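Local structure of VP5 (Halorubrum pleomorphic virus 6, 6QGL) at residues T171-P176 with F181-F186; E470-S475 with D481-L486; A12-V17 with A316-T321; E392-P397 with W409-S414. The protein probably drives fusion of the viral envelope with the host cell membrane during infection, as an envelope protein of a pleomorphic virus of haloarchaea. One frame throughout, in Å; residues are numbered along the deposited sequence.

Contact 1. Residues T171-P176 with F181-F186; sequences TTVSMP and FTLLTF
Thr171 and Thr185 meet through their hydroxyls, OG1 to OG1 at 2.7 Å, a hydrogen bond in which either may be the donor. In both residues the hydroxyl sits beside the backbone N and the methyl anti to it (chi1 -58° in Thr171, -66° in Thr185), a placement that brings the two hydroxyls together; Thr185 OG1 also bonds to Asn205. The backbones form a beta hairpin, strand 166-174 with strand 180-189. Two antiparallel hydrogen-bonded pairs carry it, Thr171 with Leu183 and Val173 with Phe181, the latter closed by Phe181 N to Val173 O at 3.0 Å. Along the face that holds these residues, Val173 CG2 rests on Leu183 CB at 3.7 Å. Met175, bent at chi2 (-59°), then runs alongside Phe181, and its CE reaches Phe181 CB at 3.6 Å. The Phe181 ring leads off to Tyr120 of helix 97-140. The other face holds the non-hydrogen-bonded pair Thr172 and Thr182, bridged by one water that lies 2.7 Å from Thr172 OG1 and 3.2 Å from Thr182 OG1. The chemistry thus differs by face: apolar packing plus a hydroxyl pair on the one, water-linked hydroxyls at exposed residues on the other.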
loop_
_atom_site.group_PDB
_atom_site.type_symbol
_atom_site.label_atom_id
_atom_site.label_comp_id
_atom_site.label_asym_id
_atom_site.label_seq_id
_atom_site.Cartn_x
_atom_site.Cartn_y
_atom_site.Cartn_z
ATOM N N THR A 171 16.667 7.817 18.249
ATOM C CA THR A 171 17.714 6.919 17.766
ATOM C C THR A 171 18.289 7.503 16.485
ATOM O O THR A 171 17.551 7.722 15.525
ATOM C CB THR A 171 17.166 5.489 17.615
ATOM O OG1 THR A 171 16.671 5.065 18.885
ATOM C CG2 THR A 171 18.214 4.498 17.115
ATOM N N THR A 172 19.607 7.771 16.485
ATOM C CA THR A 172 20.313 8.337 15.340
ATOM C C THR A 172 20.614 7.258 14.300
ATOM O O THR A 172 21.234 6.237 14.614
ATOM C CB THR A 172 21.566 9.113 15.793
ATOM O OG1 THR A 172 21.181 10.131 16.715
ATOM C CG2 THR A 172 22.322 9.753 14.631
ATOM N N VAL A 173 20.165 7.508 13.061
ATOM C CA VAL A 173 20.382 6.665 11.887
ATOM C C VAL A 173 21.354 7.444 10.996
ATOM O O VAL A 173 21.131 8.631 10.745
ATOM C CB VAL A 173 19.043 6.323 11.164
ATOM C CG1 VAL A 173 19.280 5.696 9.789
ATOM C CG2 VAL A 173 18.178 5.407 12.022
ATOM N N SER A 174 22.449 6.798 10.564
ATOM C CA SER A 174 23.428 7.446 9.699
ATOM C C SER A 174 23.039 7.235 8.245
ATOM O O SER A 174 23.206 6.138 7.703
ATOM C CB SER A 174 24.841 6.950 9.992
ATOM O OG SER A 174 25.245 7.333 11.295
ATOM N N MET A 175 22.447 8.280 7.638
ATOM C CA MET A 175 22.003 8.249 6.248
ATOM C C MET A 175 23.216 8.235 5.312
ATOM O O MET A 175 24.234 8.851 5.642
ATOM C CB MET A 175 21.030 9.405 5.935
ATOM C CG MET A 175 19.640 9.217 6.540
ATOM S SD MET A 175 18.801 7.698 6.000
ATOM C CE MET A 175 17.305 7.808 6.922
ATOM N N PRO A 176 23.155 7.503 4.174
ATOM C CA PRO A 176 24.329 7.418 3.285
ATOM C C PRO A 176 24.860 8.736 2.731
ATOM O O PRO A 176 26.017 8.777 2.325
ATOM C CB PRO A 176 23.859 6.502 2.157
ATOM C CG PRO A 176 22.710 5.763 2.706
ATOM C CD PRO A 176 22.039 6.684 3.661
ATOM N N PHE A 181 19.444 11.051 10.717
ATOM C CA PHE A 181 17.987 11.027 10.806
ATOM C C PHE A 181 17.572 10.492 12.170
ATOM O O PHE A 181 18.145 9.510 12.650
ATOM C CB PHE A 181 17.360 10.190 9.676
ATOM C CG PHE A 181 15.847 10.186 9.663
ATOM C CD1 PHE A 181 15.138 11.236 9.092
ATOM C CD2 PHE A 181 15.132 9.134 10.223
ATOM C CE1 PHE A 181 13.740 11.241 9.100
ATOM C CE2 PHE A 181 13.736 9.149 10.241
ATOM C CZ PHE A 181 13.049 10.194 9.666
ATOM N N THR A 182 16.574 11.134 12.788
ATOM C CA THR A 182 16.062 10.707 14.082
ATOM C C THR A 182 14.927 9.702 13.891
ATOM O O THR A 182 13.813 10.076 13.506
ATOM C CB THR A 182 15.697 11.906 14.977
ATOM O OG1 THR A 182 16.845 12.731 15.160
ATOM C CG2 THR A 182 15.173 11.479 16.337
ATOM N N LEU A 183 15.231 8.423 14.145
ATOM C CA LEU A 183 14.272 7.324 14.115
ATOM C C LEU A 183 13.747 7.186 15.542
ATOM O O LEU A 183 14.530 7.251 16.494
ATOM C CB LEU A 183 14.953 6.020 13.647
ATOM C CG LEU A 183 14.156 4.706 13.749
ATOM C CD1 LEU A 183 13.085 4.611 12.672
ATOM C CD2 LEU A 183 15.073 3.511 13.670
ATOM N N LEU A 184 12.427 7.043 15.698
ATOM C CA LEU A 184 11.848 6.908 17.028
ATOM C C LEU A 184 11.775 5.446 17.425
ATOM O O LEU A 184 11.177 4.639 16.713
ATOM C CB LEU A 184 10.467 7.586 17.133
ATOM C CG LEU A 184 10.397 9.096 16.861
ATOM C CD1 LEU A 184 8.967 9.569 16.817
ATOM C CD2 LEU A 184 11.182 9.899 17.892
ATOM N N THR A 185 12.436 5.097 18.530
ATOM C CA THR A 185 12.410 3.750 19.076
ATOM C C THR A 185 11.265 3.719 20.069
ATOM O O THR A 185 11.235 4.515 21.015
ATOM C CB THR A 185 13.771 3.358 19.655
ATOM O OG1 THR A 185 14.696 3.283 18.577
ATOM C CG2 THR A 185 13.739 2.015 20.380
ATOM N N PHE A 186 10.301 2.831 19.824
ATOM C CA PHE A 186 9.134 2.700 20.676
ATOM C C PHE A 186 9.407 1.812 21.882
ATOM O O PHE A 186 9.628 0.612 21.724
ATOM C CB PHE A 186 7.922 2.189 19.875
ATOM C CG PHE A 186 6.691 2.020 20.729
ATOM C CD1 PHE A 186 5.895 3.111 21.057
ATOM C CD2 PHE A 186 6.347 0.775 21.240
ATOM C CE1 PHE A 186 4.776 2.959 21.877
ATOM C CE2 PHE A 186 5.240 0.630 22.069
ATOM C CZ PHE A 186 4.455 1.720 22.377
HETATM O O HOH W 1 18.751 11.264 17.235
#

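Contact 2. Residues E470-S475 with D481-L486; sequences EPQTDS and DEWDQL
Glu482 is the first residue of the helical segment to meet the loop, and it does so acid to acid with Glu470. Its CG stands beside the backbone N and the chain beyond is extended, which carries the carboxylate back along the helix toward the preceding loop. Glu470, coming from the loop with CG anti to its own backbone N (chi1 -176°), lies obliquely across it. The two carboxylates are nearly coplanar, their planes 24° apart, and Glu482 OE2 lies 3.1 Å from both Glu470 OE1 and Glu470 OE2. Two acids this close would probably raise the proton affinity of one of them. What holds Glu482 OE2 is the backbone N of Tyr477, and the start of the helix probably eases the build-up of negative charge.

The setting is a chain reversal: the loop 470-475 runs into the C-terminal helix 480-496, whose first turns fold back beside it.

Trp483 follows. Its indole goes to the buried side of the helix, where CH2 comes within 3.7 Å of Gln472 OE1 and CZ2 within 4.1 Å of the same oxygen. The side chains cross at about a right angle, with amide and ring planes 57° apart. Gln472 turns its other amide atom, NE2, to Thr81 of helix 73-92. Trp483 NE1 bonds to the carbonyl of Tyr477, whose ring meets the indole edge-to-face, and the indole also packs on Ile85 and Ile88. Further on, the side chain of Leu486 packs against Tyr477 as well.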
loop_
_atom_site.group_PDB
_atom_site.type_symbol
_atom_site.label_atom_id
_atom_site.label_comp_id
_atom_site.label_asym_id
_atom_site.label_seq_id
_atom_site.Cartn_x
_atom_site.Cartn_y
_atom_site.Cartn_z
ATOM N N GLU A 470 14.634 -4.603 -19.896
ATOM C CA GLU A 470 15.746 -5.463 -19.479
ATOM C C GLU A 470 16.174 -5.170 -18.022
ATOM O O GLU A 470 16.596 -4.044 -17.740
ATOM C CB GLU A 470 16.935 -5.284 -20.448
ATOM C CG GLU A 470 18.132 -6.186 -20.178
ATOM C CD GLU A 470 19.464 -5.738 -20.760
ATOM O OE1 GLU A 470 20.492 -6.360 -20.409
ATOM O OE2 GLU A 470 19.487 -4.773 -21.557
ATOM N N PRO A 471 16.055 -6.153 -17.087
ATOM C CA PRO A 471 16.480 -5.901 -15.695
ATOM C C PRO A 471 17.969 -5.604 -15.613
ATOM O O PRO A 471 18.756 -6.242 -16.309
ATOM C CB PRO A 471 16.142 -7.209 -14.962
ATOM C CG PRO A 471 15.222 -7.944 -15.857
ATOM C CD PRO A 471 15.575 -7.540 -17.253
ATOM N N GLN A 472 18.341 -4.625 -14.783
ATOM C CA GLN A 472 19.720 -4.203 -14.592
ATOM C C GLN A 472 20.500 -5.144 -13.687
ATOM O O GLN A 472 20.024 -5.525 -12.619
ATOM C CB GLN A 472 19.772 -2.777 -14.060
ATOM C CG GLN A 472 20.742 -1.907 -14.838
ATOM C CD GLN A 472 20.178 -0.570 -15.245
ATOM O OE1 GLN A 472 20.754 0.138 -16.072
ATOM N NE2 GLN A 472 19.047 -0.187 -14.682
ATOM N N THR A 473 21.701 -5.517 -14.130
ATOM C CA THR A 473 22.656 -6.395 -13.455
ATOM C C THR A 473 23.994 -5.664 -13.280
ATOM O O THR A 473 24.177 -4.554 -13.786
ATOM C CB THR A 473 22.841 -7.722 -14.230
ATOM O OG1 THR A 473 23.505 -7.483 -15.471
ATOM C CG2 THR A 473 21.535 -8.474 -14.455
ATOM N N ASP A 474 24.938 -6.303 -12.588
ATOM C CA ASP A 474 26.267 -5.739 -12.364
ATOM C C ASP A 474 27.137 -5.754 -13.636
ATOM O O ASP A 474 28.252 -5.248 -13.602
ATOM C CB ASP A 474 26.970 -6.495 -11.222
ATOM C CG ASP A 474 27.252 -7.969 -11.466
ATOM O OD1 ASP A 474 26.837 -8.492 -12.530
ATOM O OD2 ASP A 474 27.885 -8.600 -10.596
ATOM N N SER A 475 26.655 -6.359 -14.736
ATOM C CA SER A 475 27.440 -6.468 -15.963
ATOM C C SER A 475 26.751 -5.966 -17.242
ATOM O O SER A 475 27.385 -5.970 -18.302
ATOM C CB SER A 475 27.906 -7.911 -16.152
ATOM O OG SER A 475 26.802 -8.789 -16.310
ATOM N N ASP A 481 22.365 0.716 -27.363
ATOM C CA ASP A 481 21.115 0.051 -27.740
ATOM C C ASP A 481 20.300 -0.385 -26.526
ATOM O O ASP A 481 19.075 -0.256 -26.545
ATOM C CB ASP A 481 21.386 -1.144 -28.667
ATOM C CG ASP A 481 21.842 -0.749 -30.059
ATOM O OD1 ASP A 481 21.064 -0.074 -30.771
ATOM O OD2 ASP A 481 22.967 -1.130 -30.444
ATOM N N GLU A 482 20.981 -0.883 -25.469
ATOM C CA GLU A 482 20.367 -1.308 -24.204
ATOM C C GLU A 482 19.700 -0.104 -23.531
ATOM O O GLU A 482 18.579 -0.216 -23.029
ATOM C CB GLU A 482 21.420 -1.922 -23.262
ATOM C CG GLU A 482 21.886 -3.310 -23.661
ATOM C CD GLU A 482 22.925 -3.902 -22.729
ATOM O OE1 GLU A 482 24.127 -3.871 -23.078
ATOM O OE2 GLU A 482 22.537 -4.392 -21.644
ATOM N N TRP A 483 20.393 1.051 -23.560
ATOM C CA TRP A 483 19.947 2.322 -23.003
ATOM C C TRP A 483 18.835 2.958 -23.834
ATOM O O TRP A 483 17.890 3.500 -23.258
ATOM C CB TRP A 483 21.129 3.284 -22.867
ATOM C CG TRP A 483 22.009 3.010 -21.684
ATOM C CD1 TRP A 483 23.271 2.492 -21.704
ATOM C CD2 TRP A 483 21.693 3.251 -20.306
ATOM N NE1 TRP A 483 23.762 2.394 -20.422
ATOM C CE2 TRP A 483 22.814 2.852 -19.544
ATOM C CE3 TRP A 483 20.562 3.754 -19.636
ATOM C CZ2 TRP A 483 22.837 2.941 -18.145
ATOM C CZ3 TRP A 483 20.589 3.848 -18.253
ATOM C CH2 TRP A 483 21.714 3.441 -17.521
ATOM N N ASP A 484 18.948 2.900 -25.181
ATOM C CA ASP A 484 17.952 3.434 -26.118
ATOM C C ASP A 484 16.625 2.694 -25.955
ATOM O O ASP A 484 15.571 3.332 -25.956
ATOM C CB ASP A 484 18.448 3.338 -27.575
ATOM C CG ASP A 484 19.477 4.377 -27.997
ATOM O OD1 ASP A 484 19.635 5.390 -27.279
ATOM O OD2 ASP A 484 20.108 4.185 -29.060
ATOM N N GLN A 485 16.690 1.355 -25.781
ATOM C CA GLN A 485 15.532 0.487 -25.564
ATOM C C GLN A 485 14.846 0.808 -24.241
ATOM O O GLN A 485 13.622 0.792 -24.192
ATOM C CB GLN A 485 15.930 -0.995 -25.611
ATOM C CG GLN A 485 15.976 -1.573 -27.025
ATOM C CD GLN A 485 16.400 -3.027 -27.101
ATOM O OE1 GLN A 485 16.633 -3.563 -28.190
ATOM N NE2 GLN A 485 16.512 -3.710 -25.965
ATOM N N LEU A 486 15.627 1.125 -23.180
ATOM C CA LEU A 486 15.107 1.480 -21.857
ATOM C C LEU A 486 14.164 2.695 -21.935
ATOM O O LEU A 486 13.052 2.622 -21.415
ATOM C CB LEU A 486 16.258 1.728 -20.857
ATOM C CG LEU A 486 15.864 2.053 -19.404
ATOM C CD1 LEU A 486 15.517 0.798 -18.626
ATOM C CD2 LEU A 486 16.971 2.799 -18.696
#

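Contact 3. Residues A12-V17 with A316-T321; sequences AAISAV and ATLPGT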
loop_
_atom_site.group_PDB
_atom_site.type_symbol
_atom_site.label_atom_id
_atom_site.label_comp_id
_atom_site.label_asym_id
_atom_site.label_seq_id
_atom_site.Cartn_x
_atom_site.Cartn_y
_atom_site.Cartn_z
ATOM N N ALA A 12 -13.769 -3.397 1.655
ATOM C CA ALA A 12 -14.751 -4.401 2.099
ATOM C C ALA A 12 -15.267 -5.249 0.920
ATOM O O ALA A 12 -15.504 -6.456 1.061
ATOM C CB ALA A 12 -15.904 -3.713 2.811
ATOM N N ALA A 13 -15.374 -4.614 -0.269
ATOM C CA ALA A 13 -15.822 -5.237 -1.504
ATOM C C ALA A 13 -14.782 -6.146 -2.125
ATOM O O ALA A 13 -15.152 -7.061 -2.825
ATOM C CB ALA A 13 -16.232 -4.172 -2.510
ATOM N N ILE A 14 -13.499 -5.866 -1.982
ATOM C CA ILE A 14 -12.478 -6.727 -2.583
ATOM C C ILE A 14 -11.426 -7.020 -1.516
ATOM O O ILE A 14 -10.912 -6.068 -0.910
ATOM C CB ILE A 14 -11.857 -6.152 -3.895
ATOM C CG1 ILE A 14 -12.934 -5.635 -4.868
ATOM C CG2 ILE A 14 -10.963 -7.181 -4.600
ATOM C CD1 ILE A 14 -12.417 -4.667 -5.821
ATOM N N SER A 15 -11.097 -8.305 -1.274
ATOM C CA SER A 15 -10.090 -8.721 -0.286
ATOM C C SER A 15 -8.736 -8.034 -0.552
ATOM O O SER A 15 -7.922 -7.898 0.362
ATOM C CB SER A 15 -9.953 -10.239 -0.293
ATOM O OG SER A 15 -11.175 -10.854 0.085
ATOM N N ALA A 16 -8.544 -7.559 -1.804
ATOM C CA ALA A 16 -7.375 -6.837 -2.292
ATOM C C ALA A 16 -7.078 -5.572 -1.495
ATOM O O ALA A 16 -7.986 -4.770 -1.252
ATOM C CB ALA A 16 -7.560 -6.472 -3.751
ATOM N N VAL A 17 -5.793 -5.399 -1.118
ATOM C CA VAL A 17 -5.246 -4.251 -0.385
ATOM C C VAL A 17 -5.329 -3.038 -1.321
ATOM O O VAL A 17 -4.693 -3.030 -2.372
ATOM C CB VAL A 17 -3.787 -4.522 0.103
ATOM C CG1 VAL A 17 -3.159 -3.271 0.717
ATOM C CG2 VAL A 17 -3.738 -5.682 1.092
ATOM N N ALA A 316 -18.618 -8.822 -6.629
ATOM C CA ALA A 316 -18.240 -7.555 -7.269
ATOM C C ALA A 316 -17.497 -7.776 -8.586
ATOM O O ALA A 316 -16.594 -8.610 -8.633
ATOM C CB ALA A 316 -17.371 -6.736 -6.328
ATOM N N THR A 317 -17.878 -7.030 -9.647
ATOM C CA THR A 317 -17.254 -7.079 -10.979
ATOM C C THR A 317 -16.547 -5.750 -11.260
ATOM O O THR A 317 -17.041 -4.697 -10.846
ATOM C CB THR A 317 -18.267 -7.506 -12.070
ATOM O OG1 THR A 317 -18.752 -8.815 -11.776
ATOM C CG2 THR A 317 -17.671 -7.508 -13.481
ATOM N N LEU A 318 -15.382 -5.802 -11.944
ATOM C CA LEU A 318 -14.568 -4.627 -12.244
ATOM C C LEU A 318 -13.767 -4.693 -13.543
ATOM O O LEU A 318 -12.984 -5.633 -13.707
ATOM C CB LEU A 318 -13.553 -4.415 -11.106
ATOM C CG LEU A 318 -14.042 -3.816 -9.817
ATOM C CD1 LEU A 318 -12.922 -3.726 -8.847
ATOM C CD2 LEU A 318 -14.544 -2.440 -10.061
ATOM N N PRO A 319 -13.813 -3.647 -14.405
ATOM C CA PRO A 319 -12.923 -3.631 -15.578
ATOM C C PRO A 319 -11.604 -2.914 -15.230
ATOM O O PRO A 319 -11.622 -1.893 -14.537
ATOM C CB PRO A 319 -13.734 -2.857 -16.622
ATOM C CG PRO A 319 -14.751 -2.048 -15.823
ATOM C CD PRO A 319 -14.654 -2.433 -14.367
ATOM N N GLY A 320 -10.475 -3.444 -15.692
ATOM C CA GLY A 320 -9.177 -2.837 -15.407
ATOM C C GLY A 320 -7.966 -3.551 -15.968
ATOM O O GLY A 320 -8.088 -4.618 -16.576
ATOM N N THR A 321 -6.781 -2.952 -15.752
ATOM C CA THR A 321 -5.493 -3.464 -16.233
ATOM C C THR A 321 -4.687 -4.148 -15.121
ATOM O O THR A 321 -4.663 -3.669 -13.985
ATOM C CB THR A 321 -4.697 -2.359 -16.950
ATOM O OG1 THR A 321 -4.479 -1.270 -16.059
ATOM C CG2 THR A 321 -5.396 -1.847 -18.200
#
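An inner strand, 317-324, of a six-stranded antiparallel sheet meets, at this contact, an irregular piece of the N-terminal segment. Residues 12-17 fall in a stretch predicted to be a transmembrane helix, yet here they form no regular helix and are largely buried against the folded protein. Ile14 and Leu318 make the main touch. They reach toward each other tip to tip, methyl CD1 against methyl CD1, and the modelled gap is shorter than two methyls normally allow, so at this resolution its exact value is doubtful. In Leu318 the CG stands beside the backbone N (chi1 -77°) and chi2 is extended, which sends CD1 straight out from the strand; Ile14 has its CG1 likewise beside the backbone N. Two residues before Leu318, Ala316 CB lies 4.2 Å from Ala13 O, a loose touch of methyl on carbonyl; the polar partner of Ala13 O is the hydroxyl of Thr314. The two CA atoms of Ala13 and Ala316 are 6.7 Å apart, and the contact consists of van der Waals packing alone. Ile14 also leans on Ile311 of strand 305-311 and on Leu441 of strand 438-443, while Leu318 pairs by backbone with Ile309 and packs on Val356.

Contact 4. Residues E392-P397 with W409-S414; sequences ETVSVP and WSYDAS
Val396 lies over a face of the Tyr411 ring, at the place where two antiparallel sheets pack face to face. Strand 393-397 belongs to the sheet that includes strand 382-388, and strand 409-412 to a smaller one with strand 371-374. Their backbones stay well apart, Val396 CA to Tyr411 CA 7.9 Å, and the contact is made by side chains.

The CH-pi contact comes first: Val396 CG1 lies 3.8 Å from the centroid of the Tyr411 ring, 20° off its normal. CG1 stands anti to the backbone N (chi1 -166°), while CG2 flanks the same ring, 3.7 Å from Tyr411 CD2. Tyr411 CG is likewise anti to its backbone N, and the two side chains cross at a slant; Tyr411 OH bonds to Asp416.

Apolar packing continues with Val394, whose CG2 meets Tyr411 CE2 at 4.3 Å and Ala413 CB at 4.4 Å, and which also touches Ile372 of strand 371-374.

Asp412 and Ser414 add polar bonds inside 409-414. Asp412 sets up an Asx turn: its OD1 takes Ser414 N at 3.3 Å, on its anti side and 20° out of the carboxylate plane, and accepts Ser414 OG at 2.7 Å, nearly in line with its C-O bond.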
loop_
_atom_site.group_PDB
_atom_site.type_symbol
_atom_site.label_atom_id
_atom_site.label_comp_id
_atom_site.label_asym_id
_atom_site.label_seq_id
_atom_site.Cartn_x
_atom_site.Cartn_y
_atom_site.Cartn_z
ATOM N N GLU A 392 -40.077 -0.045 -7.548
ATOM C CA GLU A 392 -39.531 1.188 -6.979
ATOM C C GLU A 392 -38.126 0.887 -6.513
ATOM O O GLU A 392 -37.870 -0.212 -6.026
ATOM C CB GLU A 392 -40.364 1.669 -5.791
ATOM C CG GLU A 392 -41.622 2.415 -6.171
ATOM C CD GLU A 392 -42.245 3.104 -4.978
ATOM O OE1 GLU A 392 -41.835 4.248 -4.678
ATOM O OE2 GLU A 392 -43.117 2.490 -4.323
ATOM N N THR A 393 -37.215 1.851 -6.656
ATOM C CA THR A 393 -35.822 1.671 -6.257
ATOM C C THR A 393 -35.397 2.756 -5.272
ATOM O O THR A 393 -35.840 3.901 -5.373
ATOM C CB THR A 393 -34.912 1.548 -7.502
ATOM O OG1 THR A 393 -35.462 0.573 -8.388
ATOM C CG2 THR A 393 -33.478 1.143 -7.161
ATOM N N VAL A 394 -34.556 2.374 -4.306
ATOM C CA VAL A 394 -33.988 3.261 -3.298
ATOM C C VAL A 394 -32.489 2.986 -3.207
ATOM O O VAL A 394 -32.084 1.824 -3.123
ATOM C CB VAL A 394 -34.729 3.199 -1.924
ATOM C CG1 VAL A 394 -34.773 1.783 -1.350
ATOM C CG2 VAL A 394 -34.134 4.177 -0.916
ATOM N N SER A 395 -31.668 4.043 -3.288
ATOM C CA SER A 395 -30.217 3.914 -3.176
ATOM C C SER A 395 -29.823 4.269 -1.750
ATOM O O SER A 395 -30.110 5.376 -1.283
ATOM C CB SER A 395 -29.500 4.800 -4.189
ATOM O OG SER A 395 -28.106 4.540 -4.174
ATOM N N VAL A 396 -29.237 3.300 -1.035
ATOM C CA VAL A 396 -28.853 3.489 0.360
ATOM C C VAL A 396 -27.337 3.387 0.518
ATOM O O VAL A 396 -26.802 2.282 0.390
ATOM C CB VAL A 396 -29.596 2.526 1.334
ATOM C CG1 VAL A 396 -29.421 2.977 2.782
ATOM C CG2 VAL A 396 -31.079 2.394 0.990
ATOM N N PRO A 397 -26.628 4.504 0.828
ATOM C CA PRO A 397 -25.172 4.406 1.053
ATOM C C PRO A 397 -24.897 3.702 2.380
ATOM O O PRO A 397 -25.681 3.867 3.317
ATOM C CB PRO A 397 -24.720 5.870 1.088
ATOM C CG PRO A 397 -25.897 6.617 1.554
ATOM C CD PRO A 397 -27.117 5.879 1.070
ATOM N N TRP A 409 -28.393 -5.240 9.503
ATOM C CA TRP A 409 -28.412 -3.782 9.364
ATOM C C TRP A 409 -29.744 -3.362 8.748
ATOM O O TRP A 409 -30.244 -4.054 7.859
ATOM C CB TRP A 409 -27.247 -3.294 8.491
ATOM C CG TRP A 409 -25.909 -3.317 9.166
ATOM C CD1 TRP A 409 -25.225 -2.247 9.660
ATOM C CD2 TRP A 409 -25.075 -4.463 9.381
ATOM N NE1 TRP A 409 -24.027 -2.658 10.198
ATOM C CE2 TRP A 409 -23.907 -4.014 10.035
ATOM C CE3 TRP A 409 -25.199 -5.832 9.081
ATOM C CZ2 TRP A 409 -22.874 -4.885 10.406
ATOM C CZ3 TRP A 409 -24.188 -6.696 9.470
ATOM C CH2 TRP A 409 -23.039 -6.222 10.117
ATOM N N SER A 410 -30.321 -2.240 9.214
ATOM C CA SER A 410 -31.598 -1.757 8.689
ATOM C C SER A 410 -31.598 -0.270 8.316
ATOM O O SER A 410 -30.807 0.506 8.852
ATOM C CB SER A 410 -32.742 -2.083 9.650
ATOM O OG SER A 410 -32.863 -1.140 10.703
ATOM N N TYR A 411 -32.499 0.113 7.391
ATOM C CA TYR A 411 -32.709 1.484 6.918
ATOM C C TYR A 411 -34.214 1.737 6.753
ATOM O O TYR A 411 -34.928 0.859 6.269
ATOM C CB TYR A 411 -31.945 1.752 5.597
ATOM C CG TYR A 411 -32.249 3.099 4.970
ATOM C CD1 TYR A 411 -31.651 4.264 5.444
ATOM C CD2 TYR A 411 -33.153 3.212 3.917
ATOM C CE1 TYR A 411 -31.950 5.508 4.892
ATOM C CE2 TYR A 411 -33.457 4.451 3.354
ATOM C CZ TYR A 411 -32.855 5.596 3.846
ATOM O OH TYR A 411 -33.155 6.818 3.293
ATOM N N ASP A 412 -34.680 2.941 7.141
ATOM C CA ASP A 412 -36.080 3.363 7.047
ATOM C C ASP A 412 -36.304 4.171 5.758
ATOM O O ASP A 412 -35.943 5.350 5.681
ATOM C CB ASP A 412 -36.479 4.176 8.293
ATOM C CG ASP A 412 -37.969 4.324 8.542
ATOM O OD1 ASP A 412 -38.747 4.264 7.566
ATOM O OD2 ASP A 412 -38.356 4.519 9.712
ATOM N N ALA A 413 -36.895 3.522 4.749
ATOM C CA ALA A 413 -37.159 4.109 3.439
ATOM C C ALA A 413 -38.591 4.633 3.282
ATOM O O ALA A 413 -39.093 4.708 2.157
ATOM C CB ALA A 413 -36.827 3.101 2.347
ATOM N N SER A 414 -39.230 5.042 4.398
ATOM C CA SER A 414 -40.599 5.579 4.404
ATOM C C SER A 414 -40.755 6.897 3.634
ATOM O O SER A 414 -41.850 7.200 3.153
ATOM C CB SER A 414 -41.113 5.743 5.830
ATOM O OG SER A 414 -41.221 4.481 6.465
#

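From the N terminus, residues 12-17 open the longest loop, closed only when the chain returns at 316-321 (contact 3), which joins the N-terminal segment to the six-stranded sheet. Contact 1 is nested inside that loop: its hairpin lies beside helix 97-140, with its centre about 38 Å from that of contact 3. Contact 4 then opens and shuts a short loop and joins two sheets, its centre about 24 Å from that of contact 3 and on the same side of the chain's centre. Contact 2 comes last, joining the loop after strand 447-454 to the C-terminal helix; its centre is about 58 Å from that of contact 4. None of the four cross: one pair nests, the rest run in series.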